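Long-range contacts in probable enoyl-CoA hydratase/isomerase (Mycobacterium abscessus, PDB 3SWX), which probably acts as an enoyl-CoA hydratase or isomerase of the crotonase-like family, working on acyl-CoA thioesters: residues 113-118 with 137-142; 133-138 with 171-176; 53-58 with 203-208; 47-52 with 99-104; 9-14 with 22-27. One frame throughout, in Å; residues are numbered along the deposited sequence.

Contact 1. Residues 113-118 with 137-142; sequences VLTLGI and QLEVNR
Thr115 packs its CB and methyl against Leu138 and the bent chain of Glu139. With CG2 placed anti to the carbonyl carbon, the methyl reaches the backbone N of Leu138 (CG2 to N, 3.7 Å), while Glu139 OE2 comes to 3.4 Å from Thr115 CB. Next to it, Gln137 turns its amide inward, CG anti to the backbone N (chi1 -158°). Gln137 NE2 donates to Glu139 OE1 at 3.0 Å and 160°; the acceptor lies in the plane of the amide and is met on its syn side. NE2 reaches Thr115 O only weakly, at 3.4 Å. These bonds help fix the flip of the amide, with Gln137 OE1 against Ile118 CG2 at 3.6 Å. That OE1 is buried and has no partner in the model.

The other side is looser and nearer solvent. Leu114 CD2 meets Leu138 CD1 at 4.0 Å, and Leu138 CD1 also sits above the rim of the Arg142 guanidinium; the exposed Arg142 just touches Thr115 CG2. A loop after strand 134-136 is thus docked on the turn into helix 116-123, where crotonases place one peptide N-H of the oxyanion hole, so that site probably lies here.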
# COMPACT_ATOMS: atom_id res chain seq x y z
N VAL B 113 -20.88 4.33 9.22
CA VAL B 113 -20.56 4.16 7.84
C VAL B 113 -20.59 2.64 7.62
O VAL B 113 -19.61 1.93 7.98
CB VAL B 113 -19.18 4.77 7.52
CG1 VAL B 113 -18.83 4.58 6.04
CG2 VAL B 113 -19.15 6.27 7.89
N LEU B 114 -21.70 2.12 7.10
CA LEU B 114 -21.83 0.69 6.93
C LEU B 114 -21.68 0.29 5.48
O LEU B 114 -22.08 1.02 4.60
CB LEU B 114 -23.19 0.19 7.43
CG LEU B 114 -23.61 0.63 8.84
CD1 LEU B 114 -25.07 0.19 9.12
CD2 LEU B 114 -22.64 0.10 9.86
N THR B 115 -21.12 -0.91 5.28
CA THR B 115 -21.13 -1.62 4.02
C THR B 115 -20.75 -0.71 2.82
O THR B 115 -19.59 -0.31 2.68
CB THR B 115 -22.50 -2.35 3.81
OG1 THR B 115 -23.57 -1.40 3.79
CG2 THR B 115 -22.77 -3.36 4.93
N LEU B 116 -21.74 -0.36 2.01
CA LEU B 116 -21.52 0.45 0.80
C LEU B 116 -20.93 1.82 1.10
O LEU B 116 -20.26 2.40 0.25
CB LEU B 116 -22.82 0.65 0.03
CG LEU B 116 -23.32 -0.46 -0.87
CD1 LEU B 116 -24.65 0.01 -1.50
CD2 LEU B 116 -22.28 -0.84 -1.95
N GLY B 117 -21.17 2.33 2.31
CA GLY B 117 -20.60 3.61 2.72
C GLY B 117 -19.08 3.60 2.79
O GLY B 117 -18.42 4.57 2.41
N ILE B 118 -18.53 2.52 3.33
CA ILE B 118 -17.07 2.30 3.38
C ILE B 118 -16.54 2.31 1.95
O ILE B 118 -15.52 2.93 1.65
CB ILE B 118 -16.72 0.95 4.03
CG1 ILE B 118 -17.16 0.92 5.51
CG2 ILE B 118 -15.22 0.72 3.98
CD1 ILE B 118 -16.87 -0.40 6.25
N GLN B 137 -18.02 -3.39 7.95
CA GLN B 137 -18.18 -4.12 6.71
C GLN B 137 -19.02 -5.37 7.03
O GLN B 137 -18.50 -6.49 7.18
CB GLN B 137 -16.79 -4.46 6.15
CG GLN B 137 -16.76 -4.75 4.66
CD GLN B 137 -16.75 -3.50 3.80
OE1 GLN B 137 -15.72 -2.83 3.69
NE2 GLN B 137 -17.88 -3.20 3.17
N LEU B 138 -20.34 -5.15 7.11
CA LEU B 138 -21.27 -6.14 7.63
C LEU B 138 -21.67 -7.28 6.68
O LEU B 138 -22.39 -8.21 7.09
CB LEU B 138 -22.54 -5.43 8.14
CG LEU B 138 -22.39 -4.50 9.36
CD1 LEU B 138 -23.70 -3.73 9.60
CD2 LEU B 138 -21.99 -5.26 10.63
N GLU B 139 -21.24 -7.22 5.42
CA GLU B 139 -21.77 -8.12 4.39
C GLU B 139 -21.64 -9.59 4.75
O GLU B 139 -22.63 -10.33 4.68
CB GLU B 139 -21.13 -7.83 3.02
CG GLU B 139 -21.50 -6.45 2.39
CD GLU B 139 -20.52 -5.31 2.76
OE1 GLU B 139 -19.83 -5.39 3.81
OE2 GLU B 139 -20.46 -4.31 2.00
N VAL B 140 -20.46 -10.03 5.18
CA VAL B 140 -20.30 -11.45 5.52
C VAL B 140 -21.15 -11.87 6.73
O VAL B 140 -21.49 -13.05 6.88
CB VAL B 140 -18.82 -11.87 5.76
CG1 VAL B 140 -17.99 -11.63 4.50
CG2 VAL B 140 -18.25 -11.18 7.01
N ASN B 141 -21.53 -10.91 7.57
CA ASN B 141 -22.48 -11.17 8.66
C ASN B 141 -23.90 -11.43 8.13
O ASN B 141 -24.73 -11.95 8.85
CB ASN B 141 -22.48 -10.01 9.67
CG ASN B 141 -23.35 -10.29 10.91
OD1 ASN B 141 -24.40 -9.68 11.09
ND2 ASN B 141 -22.89 -11.19 11.76
N ARG B 142 -24.17 -11.07 6.88
CA ARG B 142 -25.51 -11.15 6.32
C ARG B 142 -25.61 -12.21 5.22
O ARG B 142 -26.62 -12.31 4.54
CB ARG B 142 -25.95 -9.76 5.85
CG ARG B 142 -26.14 -8.78 7.03
CD ARG B 142 -25.94 -7.36 6.61
NE ARG B 142 -26.51 -6.38 7.54
CZ ARG B 142 -26.67 -5.08 7.26
NH1 ARG B 142 -26.32 -4.59 6.07
NH2 ARG B 142 -27.18 -4.25 8.17

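Contact 2. Residues 133-138 with 171-176; sequences ATFAQL and DTFDAV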
# COMPACT_ATOMS: atom_id res chain seq x y z
N ALA B 133 -17.32 9.21 13.64
CA ALA B 133 -17.46 8.20 12.59
C ALA B 133 -17.10 6.81 13.10
O ALA B 133 -16.06 6.63 13.73
CB ALA B 133 -16.60 8.55 11.39
N THR B 134 -17.99 5.84 12.88
CA THR B 134 -17.62 4.41 12.99
C THR B 134 -17.91 3.67 11.68
O THR B 134 -18.69 4.14 10.85
CB THR B 134 -18.34 3.69 14.13
OG1 THR B 134 -19.74 3.67 13.86
CG2 THR B 134 -18.07 4.33 15.47
N PHE B 135 -17.27 2.52 11.52
CA PHE B 135 -17.29 1.76 10.26
C PHE B 135 -17.53 0.26 10.50
O PHE B 135 -16.96 -0.33 11.42
CB PHE B 135 -15.96 1.92 9.51
CG PHE B 135 -15.57 3.36 9.27
CD1 PHE B 135 -14.92 4.08 10.26
CD2 PHE B 135 -15.83 3.98 8.06
CE1 PHE B 135 -14.57 5.40 10.06
CE2 PHE B 135 -15.47 5.30 7.85
CZ PHE B 135 -14.84 6.01 8.85
N ALA B 136 -18.34 -0.36 9.65
CA ALA B 136 -18.52 -1.82 9.71
C ALA B 136 -18.87 -2.44 8.36
O ALA B 136 -19.88 -2.08 7.72
CB ALA B 136 -19.56 -2.18 10.76
N GLN B 137 -18.02 -3.39 7.95
CA GLN B 137 -18.18 -4.12 6.71
C GLN B 137 -19.02 -5.37 7.03
O GLN B 137 -18.50 -6.49 7.18
CB GLN B 137 -16.79 -4.46 6.15
CG GLN B 137 -16.76 -4.75 4.66
CD GLN B 137 -16.75 -3.50 3.80
OE1 GLN B 137 -15.72 -2.83 3.69
NE2 GLN B 137 -17.88 -3.20 3.17
N LEU B 138 -20.34 -5.15 7.11
CA LEU B 138 -21.27 -6.14 7.63
C LEU B 138 -21.67 -7.28 6.68
O LEU B 138 -22.39 -8.21 7.09
CB LEU B 138 -22.54 -5.43 8.14
CG LEU B 138 -22.39 -4.50 9.36
CD1 LEU B 138 -23.70 -3.73 9.60
CD2 LEU B 138 -21.99 -5.26 10.63
N ASP B 171 -16.49 -6.75 12.20
CA ASP B 171 -16.41 -5.99 13.45
C ASP B 171 -16.43 -4.52 13.15
O ASP B 171 -15.91 -4.08 12.11
CB ASP B 171 -15.12 -6.29 14.24
CG ASP B 171 -15.15 -7.65 14.97
OD1 ASP B 171 -16.24 -8.14 15.34
OD2 ASP B 171 -14.06 -8.23 15.17
N THR B 172 -16.98 -3.75 14.08
CA THR B 172 -16.98 -2.30 13.97
C THR B 172 -15.62 -1.71 14.32
O THR B 172 -15.00 -2.14 15.28
CB THR B 172 -18.05 -1.71 14.89
OG1 THR B 172 -19.31 -2.29 14.52
CG2 THR B 172 -18.14 -0.15 14.78
N PHE B 173 -15.16 -0.73 13.53
CA PHE B 173 -13.96 0.05 13.88
C PHE B 173 -14.22 1.54 13.82
O PHE B 173 -15.09 1.99 13.10
CB PHE B 173 -12.74 -0.34 13.03
CG PHE B 173 -12.94 -0.19 11.53
CD1 PHE B 173 -13.69 -1.12 10.81
CD2 PHE B 173 -12.33 0.86 10.83
CE1 PHE B 173 -13.87 -1.01 9.44
CE2 PHE B 173 -12.51 0.99 9.43
CZ PHE B 173 -13.28 0.04 8.74
N ASP B 174 -13.46 2.32 14.58
CA ASP B 174 -13.75 3.74 14.77
C ASP B 174 -12.88 4.63 13.89
O ASP B 174 -12.01 4.15 13.14
CB ASP B 174 -13.64 4.11 16.25
CG ASP B 174 -12.24 4.03 16.80
OD1 ASP B 174 -11.26 3.95 16.03
OD2 ASP B 174 -12.12 4.06 18.02
N ALA B 175 -13.14 5.94 13.97
CA ALA B 175 -12.42 6.92 13.16
C ALA B 175 -10.90 6.83 13.35
O ALA B 175 -10.16 6.92 12.37
CB ALA B 175 -12.91 8.36 13.44
N VAL B 176 -10.45 6.65 14.59
CA VAL B 176 -9.00 6.59 14.86
C VAL B 176 -8.38 5.42 14.06
O VAL B 176 -7.37 5.58 13.40
CB VAL B 176 -8.67 6.47 16.39
CG1 VAL B 176 -7.18 6.16 16.63
CG2 VAL B 176 -9.05 7.78 17.13
O HOH W 1 -15.81 -4.53 9.44
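Phe135 sets its CB over one face of the Phe173 ring, somewhat toward the rim: 3.5 Å from the ring centroid and 19° off the normal, a CH-pi contact. Phe173 can reach there because its CG stands between the backbone N and the carbonyl carbon (chi1 57°), which folds the ring back over the neighbouring strand. Phe135 has CG beside its own N (chi1 -54°); on this same face the two rings are nearly parallel but slid apart, with centroids 5.3 Å apart and little overlap. The edge of the Phe135 ring meets Phe173 O in plane. Between these residues runs an antiparallel hydrogen-bonded pair, Phe135 N to Phe173 O at 2.7 Å and Phe173 N to Phe135 O at 2.8 Å. On the other face, Thr172 lays CG2 against Thr134 CB (3.9 Å). Past the end of the strand pairing, a water links Gln137 N with Asp171 O. Trp166 stacks on Phe173 and Phe154 packs against it. Backbone bonds thus set the register, while the face carrying Phe135 and Phe173 is held by dispersion and CH-pi contacts.

Contact 3. Residues 53-58 with 203-208; sequences DLRAAV and TIARQA
Arg55 lays its aliphatic chain along Ala205, CB to CB at 4.0 Å, and the extended chain carries its head group to the backbone. A chi1 of -61° keeps CG beside the backbone N, and Arg55 CD passes 3.4 Å from Ala205 O. NH1 then donates to Ala205 O at 2.8 Å and 154°, with the oxygen near the guanidinium plane and the donor almost in line with the carbonyl bond. The carbonyl lies near the C-terminal end of helix 193-205, where the helix dipole would probably suit a cation. The guanidinium has further partners: NH2 bonds Phe262 O, and Tyr18 adds a cation-pi contact.

The helix covers strand 56-61 of the central mixed sheet, part of the crotonase fold. Ile204 brings its CG2 near Ala56 CB, at 4.5 Å, and the same Ile204 CG2 lies 4.1 Å from Arg55 O.

Within 203-208, Thr203 O accepts from both Arg206 N and Gln207 NE2, the latter at 2.8 Å, and the two donors come from opposite faces of the carbonyl plane. Arg206 folds back so that the rim of its guanidinium lies over Thr203 CA, 3.4 Å from the plane. The other end of the Gln207 amide, OE1, accepts from Asn141 ND2 of a neighbouring subunit, and Ala208 makes backbone hydrogen bonds to the same subunit.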
# COMPACT_ATOMS: atom_id res chain seq x y z
N ASP B 53 -17.40 23.65 -15.59
CA ASP B 53 -17.33 24.69 -14.56
C ASP B 53 -16.95 24.11 -13.19
O ASP B 53 -16.60 24.86 -12.28
CB ASP B 53 -18.66 25.42 -14.41
CG ASP B 53 -18.96 26.37 -15.54
OD1 ASP B 53 -18.04 26.71 -16.33
OD2 ASP B 53 -20.13 26.81 -15.64
N LEU B 54 -17.03 22.79 -13.03
CA LEU B 54 -16.81 22.18 -11.73
C LEU B 54 -15.43 21.53 -11.66
O LEU B 54 -15.02 20.83 -12.58
CB LEU B 54 -17.92 21.18 -11.42
CG LEU B 54 -19.31 21.82 -11.37
CD1 LEU B 54 -20.41 20.75 -11.21
CD2 LEU B 54 -19.42 22.89 -10.25
N ARG B 55 -14.73 21.78 -10.56
CA ARG B 55 -13.35 21.34 -10.40
C ARG B 55 -13.15 20.31 -9.28
O ARG B 55 -12.08 19.72 -9.20
CB ARG B 55 -12.47 22.57 -10.11
CG ARG B 55 -12.48 23.61 -11.23
CD ARG B 55 -11.57 24.79 -10.93
NE ARG B 55 -11.47 25.66 -12.10
CZ ARG B 55 -10.58 26.65 -12.25
NH1 ARG B 55 -9.70 26.92 -11.31
NH2 ARG B 55 -10.56 27.35 -13.37
N ALA B 56 -14.16 20.15 -8.43
CA ALA B 56 -14.13 19.23 -7.28
C ALA B 56 -15.56 18.95 -6.83
O ALA B 56 -16.46 19.74 -7.09
CB ALA B 56 -13.33 19.81 -6.15
N ALA B 57 -15.77 17.82 -6.18
CA ALA B 57 -17.07 17.49 -5.63
C ALA B 57 -16.92 16.90 -4.21
O ALA B 57 -16.00 16.12 -3.95
CB ALA B 57 -17.84 16.51 -6.55
N VAL B 58 -17.86 17.26 -3.35
CA VAL B 58 -17.91 16.83 -1.95
C VAL B 58 -19.20 16.06 -1.75
O VAL B 58 -20.26 16.53 -2.12
CB VAL B 58 -17.88 18.04 -1.01
CG1 VAL B 58 -18.17 17.64 0.42
CG2 VAL B 58 -16.53 18.71 -1.08
N THR B 203 -9.30 24.35 -2.21
CA THR B 203 -7.85 24.40 -2.48
C THR B 203 -7.55 23.73 -3.79
O THR B 203 -6.78 24.26 -4.60
CB THR B 203 -7.04 23.76 -1.35
OG1 THR B 203 -7.31 24.48 -0.15
CG2 THR B 203 -5.55 23.85 -1.66
N ILE B 204 -8.19 22.58 -4.00
CA ILE B 204 -8.06 21.84 -5.26
C ILE B 204 -8.50 22.71 -6.42
O ILE B 204 -7.82 22.76 -7.46
CB ILE B 204 -8.87 20.52 -5.23
CG1 ILE B 204 -8.22 19.52 -4.27
CG2 ILE B 204 -8.90 19.87 -6.62
CD1 ILE B 204 -8.97 18.21 -4.11
N ALA B 205 -9.61 23.42 -6.22
CA ALA B 205 -10.17 24.30 -7.25
C ALA B 205 -9.33 25.54 -7.58
O ALA B 205 -9.55 26.17 -8.62
CB ALA B 205 -11.63 24.69 -6.88
N ARG B 206 -8.41 25.93 -6.71
CA ARG B 206 -7.46 27.01 -7.01
C ARG B 206 -6.27 26.50 -7.84
O ARG B 206 -5.49 27.31 -8.36
CB ARG B 206 -6.93 27.67 -5.72
CG ARG B 206 -7.97 28.37 -4.86
CD ARG B 206 -7.34 29.26 -3.79
NE ARG B 206 -6.59 28.49 -2.80
CZ ARG B 206 -7.11 27.88 -1.73
NH1 ARG B 206 -6.30 27.22 -0.91
NH2 ARG B 206 -8.42 27.92 -1.47
N GLN B 207 -6.12 25.18 -7.98
CA GLN B 207 -5.02 24.63 -8.77
C GLN B 207 -5.44 24.45 -10.23
O GLN B 207 -6.62 24.60 -10.58
CB GLN B 207 -4.56 23.30 -8.17
CG GLN B 207 -4.48 23.32 -6.64
CD GLN B 207 -3.65 24.48 -6.11
OE1 GLN B 207 -2.56 24.75 -6.60
NE2 GLN B 207 -4.17 25.16 -5.09
N ALA B 208 -4.47 24.16 -11.08
CA ALA B 208 -4.73 24.07 -12.52
C ALA B 208 -5.50 22.80 -12.83
O ALA B 208 -4.95 21.72 -12.65
CB ALA B 208 -3.42 24.08 -13.29

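Contact 4. Residues 47-52 with 99-104; sequences EYETDT and RQLSKP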
# COMPACT_ATOMS: atom_id res chain seq x y z
N GLU B 47 -23.37 14.04 -14.32
CA GLU B 47 -23.47 15.48 -14.56
C GLU B 47 -22.17 16.18 -14.14
O GLU B 47 -21.64 17.03 -14.88
CB GLU B 47 -24.65 16.05 -13.77
CG GLU B 47 -25.24 17.32 -14.31
CD GLU B 47 -26.59 17.08 -14.97
OE1 GLU B 47 -27.53 16.66 -14.25
OE2 GLU B 47 -26.69 17.30 -16.21
N TYR B 48 -21.64 15.81 -12.98
CA TYR B 48 -20.41 16.42 -12.49
C TYR B 48 -19.28 16.24 -13.51
O TYR B 48 -18.59 17.20 -13.89
CB TYR B 48 -20.04 15.85 -11.10
CG TYR B 48 -18.64 16.17 -10.63
CD1 TYR B 48 -18.18 17.48 -10.58
CD2 TYR B 48 -17.77 15.15 -10.21
CE1 TYR B 48 -16.89 17.78 -10.16
CE2 TYR B 48 -16.47 15.43 -9.79
CZ TYR B 48 -16.04 16.76 -9.76
OH TYR B 48 -14.77 17.06 -9.33
N GLU B 49 -19.14 15.01 -13.97
CA GLU B 49 -18.10 14.60 -14.91
C GLU B 49 -18.04 15.48 -16.15
O GLU B 49 -16.98 15.87 -16.58
CB GLU B 49 -18.33 13.12 -15.33
CG GLU B 49 -17.36 12.58 -16.38
CD GLU B 49 -15.98 12.32 -15.83
OE1 GLU B 49 -15.81 12.37 -14.60
OE2 GLU B 49 -15.06 12.05 -16.63
N THR B 50 -19.19 15.81 -16.72
CA THR B 50 -19.22 16.59 -17.96
C THR B 50 -19.34 18.12 -17.78
O THR B 50 -19.22 18.87 -18.76
CB THR B 50 -20.35 16.07 -18.84
OG1 THR B 50 -21.58 16.14 -18.12
CG2 THR B 50 -20.09 14.62 -19.23
N ASP B 51 -19.57 18.60 -16.56
CA ASP B 51 -19.64 20.03 -16.33
C ASP B 51 -18.26 20.66 -16.14
O ASP B 51 -17.65 20.56 -15.07
CB ASP B 51 -20.49 20.30 -15.09
CG ASP B 51 -20.82 21.76 -14.94
OD1 ASP B 51 -21.88 22.07 -14.37
OD2 ASP B 51 -20.04 22.60 -15.43
N THR B 52 -17.80 21.39 -17.15
CA THR B 52 -16.45 21.96 -17.12
C THR B 52 -16.30 23.14 -16.13
O THR B 52 -15.17 23.60 -15.87
CB THR B 52 -16.03 22.41 -18.51
OG1 THR B 52 -16.92 23.44 -18.94
CG2 THR B 52 -16.06 21.25 -19.52
N ARG B 99 -15.35 2.30 -15.38
CA ARG B 99 -15.32 3.74 -15.57
C ARG B 99 -15.14 4.47 -14.25
O ARG B 99 -15.82 4.18 -13.27
CB ARG B 99 -16.63 4.16 -16.24
CG ARG B 99 -16.66 5.60 -16.73
CD ARG B 99 -17.98 5.88 -17.46
NE ARG B 99 -18.13 7.29 -17.79
CZ ARG B 99 -19.31 7.90 -17.95
NH1 ARG B 99 -20.46 7.23 -17.78
NH2 ARG B 99 -19.35 9.19 -18.27
N GLN B 100 -14.23 5.43 -14.23
CA GLN B 100 -14.00 6.26 -13.07
C GLN B 100 -14.09 7.76 -13.38
O GLN B 100 -13.92 8.19 -14.53
CB GLN B 100 -12.63 5.95 -12.47
CG GLN B 100 -12.54 4.58 -11.86
CD GLN B 100 -11.61 3.69 -12.60
OE1 GLN B 100 -11.83 3.32 -13.77
NE2 GLN B 100 -10.53 3.30 -11.91
N LEU B 101 -14.34 8.54 -12.33
CA LEU B 101 -14.38 10.01 -12.43
C LEU B 101 -13.05 10.62 -12.86
O LEU B 101 -11.98 10.22 -12.38
CB LEU B 101 -14.80 10.62 -11.09
CG LEU B 101 -16.26 10.38 -10.67
CD1 LEU B 101 -16.52 10.97 -9.28
CD2 LEU B 101 -17.22 10.97 -11.74
N SER B 102 -13.14 11.62 -13.73
CA SER B 102 -11.97 12.33 -14.27
C SER B 102 -11.54 13.46 -13.38
O SER B 102 -10.48 14.03 -13.59
CB SER B 102 -12.30 12.94 -15.65
OG SER B 102 -12.54 11.92 -16.59
N LYS B 103 -12.39 13.79 -12.42
CA LYS B 103 -12.16 14.92 -11.54
C LYS B 103 -12.38 14.49 -10.10
O LYS B 103 -13.00 13.44 -9.84
CB LYS B 103 -13.07 16.09 -11.89
CG LYS B 103 -12.90 16.58 -13.30
CD LYS B 103 -13.78 17.76 -13.58
CE LYS B 103 -15.24 17.38 -13.69
NZ LYS B 103 -16.03 18.56 -14.15
N PRO B 104 -11.87 15.29 -9.15
CA PRO B 104 -11.79 14.85 -7.76
C PRO B 104 -13.14 14.67 -7.06
O PRO B 104 -14.08 15.41 -7.34
CB PRO B 104 -10.96 15.94 -7.09
CG PRO B 104 -10.15 16.53 -8.19
CD PRO B 104 -11.09 16.53 -9.35
O HOH W 2 -15.24 18.55 -16.79
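The Tyr48 ring has Lys103 CE over one face, 4.2 Å from the centroid and 21° off the normal, and Leu101 CD1 at its edge; Leu54 also packs against the side chain. Tyr48 OH donates to Pro104 O at 2.7 Å, meeting a lone pair of that oxygen in the carbonyl plane. The second flat group, the Glu49 carboxylate, clasps Ser102 with both oxygens through their syn lone pairs. OE1 takes Ser102 N at 2.9 Å in an almost straight bond (177°), and OE2 takes Ser102 OG, the modelled 2.5 Å being short enough to leave its exact length doubtful. The bend of Glu49 at chi2 (73°) brings the carboxylate round to Ser102, with Leu101 CD2 beside OE1.

Lys103 runs across the tyrosine and turns at chi3, taking NZ to the end of helix 35-50. There NZ donates to Tyr48 O at 2.9 Å, to Leu54 O, and to a water that also donates to Glu49 O. Tyr48 O is gripped from opposite faces of its plane by NZ and by Asp51 N. Asp51 itself pairs with Arg15. Thus a buried lysine is bonded to carbonyls where the helix ends, where the helix dipole would probably suit a positive charge. The contact ties the helix of the beta-alpha-beta crossover from strand 19-24 to 56-61 to the loop entering strand 105-109.

Contact 5. Residues 9-14 with 22-27; sequences ETLRIR and IGLNRP
Arg12 and Gly23 form a hydrogen-bonded pair toward the open end of the beta hairpin made by strands 11-16 and 19-24. Arg12 N donates to Gly23 O at 2.8 Å, in the carbonyl plane, and Gly23 N returns a bond to Arg12 O at 2.7 Å. Beyond the strand pairing, Asn25 N reaches Thr10 O at 2.8 Å; that bond is bent (138°), and the donor is tilted 30° from the carbonyl plane.

One face of the hairpin is apolar. Leu11 lies alongside Leu24, CD2 to CD2 at 4.0 Å, and Ile13 CD1 lies beside Ile22 CG1 at 4.1 Å, both pairs pointing the same way; Ile22 and Leu11 continue on to helix 35-50. At the open end, beyond Leu11, Thr10 runs beside the stem of Arg26, CB to CG at 3.8 Å, before Arg26 turns at chi3 and bonds Ala32 O. On the opposite face, Arg12 extends fully, CG anti to the backbone N (chi1 -179°), and Arg14 CZ lies 3.7 Å above the plane of the Arg12 guanidinium, over its centre. Arg12 is paired with Glu62, and Arg14 bonds Tyr60 OH. This is the outer hairpin of the central mixed sheet, with strand 19-24 parallel to strand 56-61.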
# COMPACT_ATOMS: atom_id res chain seq x y z
N GLU B 9 -35.01 14.00 -5.81
CA GLU B 9 -35.84 13.68 -4.65
C GLU B 9 -35.02 13.27 -3.43
O GLU B 9 -35.42 13.57 -2.31
CB GLU B 9 -36.82 12.54 -4.98
N THR B 10 -33.91 12.54 -3.64
CA THR B 10 -33.12 11.95 -2.54
C THR B 10 -31.73 12.58 -2.32
O THR B 10 -30.99 12.13 -1.44
CB THR B 10 -32.94 10.44 -2.78
OG1 THR B 10 -32.10 10.20 -3.93
CG2 THR B 10 -34.32 9.77 -3.00
N LEU B 11 -31.37 13.60 -3.09
CA LEU B 11 -30.10 14.31 -2.89
C LEU B 11 -30.33 15.81 -2.70
O LEU B 11 -31.18 16.39 -3.36
CB LEU B 11 -29.18 14.15 -4.09
CG LEU B 11 -28.97 12.73 -4.58
CD1 LEU B 11 -28.23 12.77 -5.91
CD2 LEU B 11 -28.22 11.99 -3.50
N ARG B 12 -29.53 16.40 -1.82
CA ARG B 12 -29.49 17.82 -1.65
C ARG B 12 -28.23 18.33 -2.35
O ARG B 12 -27.10 18.01 -1.94
CB ARG B 12 -29.45 18.19 -0.17
CG ARG B 12 -29.42 19.68 0.08
CD ARG B 12 -28.99 19.98 1.49
NE ARG B 12 -29.08 21.41 1.77
CZ ARG B 12 -28.78 21.97 2.94
NH1 ARG B 12 -28.36 21.23 3.96
NH2 ARG B 12 -28.88 23.28 3.09
N ILE B 13 -28.42 19.13 -3.39
CA ILE B 13 -27.31 19.61 -4.18
C ILE B 13 -27.14 21.12 -4.07
O ILE B 13 -28.11 21.88 -4.17
CB ILE B 13 -27.47 19.17 -5.66
CG1 ILE B 13 -27.25 17.64 -5.74
CG2 ILE B 13 -26.49 19.93 -6.56
CD1 ILE B 13 -26.72 17.13 -7.04
N ARG B 14 -25.90 21.56 -3.86
CA ARG B 14 -25.57 22.96 -3.89
C ARG B 14 -24.24 23.13 -4.59
O ARG B 14 -23.48 22.16 -4.72
CB ARG B 14 -25.43 23.52 -2.46
CG ARG B 14 -26.68 23.42 -1.61
CD ARG B 14 -26.37 23.70 -0.16
NE ARG B 14 -25.89 22.51 0.54
CZ ARG B 14 -25.33 22.50 1.75
NH1 ARG B 14 -25.13 23.63 2.42
NH2 ARG B 14 -24.94 21.36 2.30
N ILE B 22 -22.84 17.54 -2.71
CA ILE B 22 -23.95 16.62 -2.84
C ILE B 22 -24.20 15.99 -1.50
O ILE B 22 -23.27 15.40 -0.90
CB ILE B 22 -23.63 15.47 -3.81
CG1 ILE B 22 -23.25 16.02 -5.20
CG2 ILE B 22 -24.81 14.46 -3.88
CD1 ILE B 22 -22.52 14.97 -6.09
N GLY B 23 -25.44 16.10 -1.03
CA GLY B 23 -25.83 15.52 0.25
C GLY B 23 -26.81 14.38 0.05
O GLY B 23 -27.86 14.55 -0.58
N LEU B 24 -26.45 13.19 0.54
CA LEU B 24 -27.42 12.10 0.60
C LEU B 24 -28.55 12.61 1.48
O LEU B 24 -28.32 13.11 2.58
CB LEU B 24 -26.81 10.82 1.17
CG LEU B 24 -25.54 10.25 0.50
CD1 LEU B 24 -25.10 8.98 1.23
CD2 LEU B 24 -25.72 10.01 -1.02
N ASN B 25 -29.77 12.50 1.00
CA ASN B 25 -30.87 13.16 1.70
C ASN B 25 -32.10 12.27 1.90
O ASN B 25 -33.20 12.63 1.49
CB ASN B 25 -31.23 14.49 0.98
CG ASN B 25 -32.14 15.37 1.81
OD1 ASN B 25 -32.15 15.27 3.04
ND2 ASN B 25 -32.93 16.21 1.16
N ARG B 26 -31.92 11.13 2.56
CA ARG B 26 -33.05 10.30 3.05
C ARG B 26 -32.87 10.08 4.55
O ARG B 26 -32.81 8.94 5.03
CB ARG B 26 -33.13 8.97 2.31
CG ARG B 26 -33.20 9.10 0.78
CD ARG B 26 -33.34 7.75 0.10
NE ARG B 26 -34.61 7.11 0.45
CZ ARG B 26 -34.76 5.87 0.92
NH1 ARG B 26 -33.73 5.05 1.10
NH2 ARG B 26 -35.99 5.43 1.20
N PRO B 27 -32.79 11.19 5.30
CA PRO B 27 -32.37 11.12 6.70
C PRO B 27 -33.29 10.26 7.58
O PRO B 27 -32.79 9.56 8.44
CB PRO B 27 -32.37 12.59 7.14
CG PRO B 27 -33.31 13.27 6.18
CD PRO B 27 -33.05 12.58 4.88

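Contacts 1 and 2 share Gln137 and Leu138 and meet in the small three-strand sheet, where Val113 N bonds Thr134 O. Contacts 3, 4 and 5 gather round the larger sheet. Contacts 3 and 4 touch through Lys103, which bonds Leu54 O, and through Ala57 N to Pro104 O, while contact 5 joins contact 3 where Val58 O meets Ile22 N. Contacts 1 and 3 are buried; 2, 4 and 5 are partly so. Chemistry follows place: contacts 2 and 5 rest on backbone pairing with an apolar face, 3 and 4 bring an arginine and a lysine to backbone carbonyls near the ends of helices, and contact 1 rests on a buried amide-carboxylate bond.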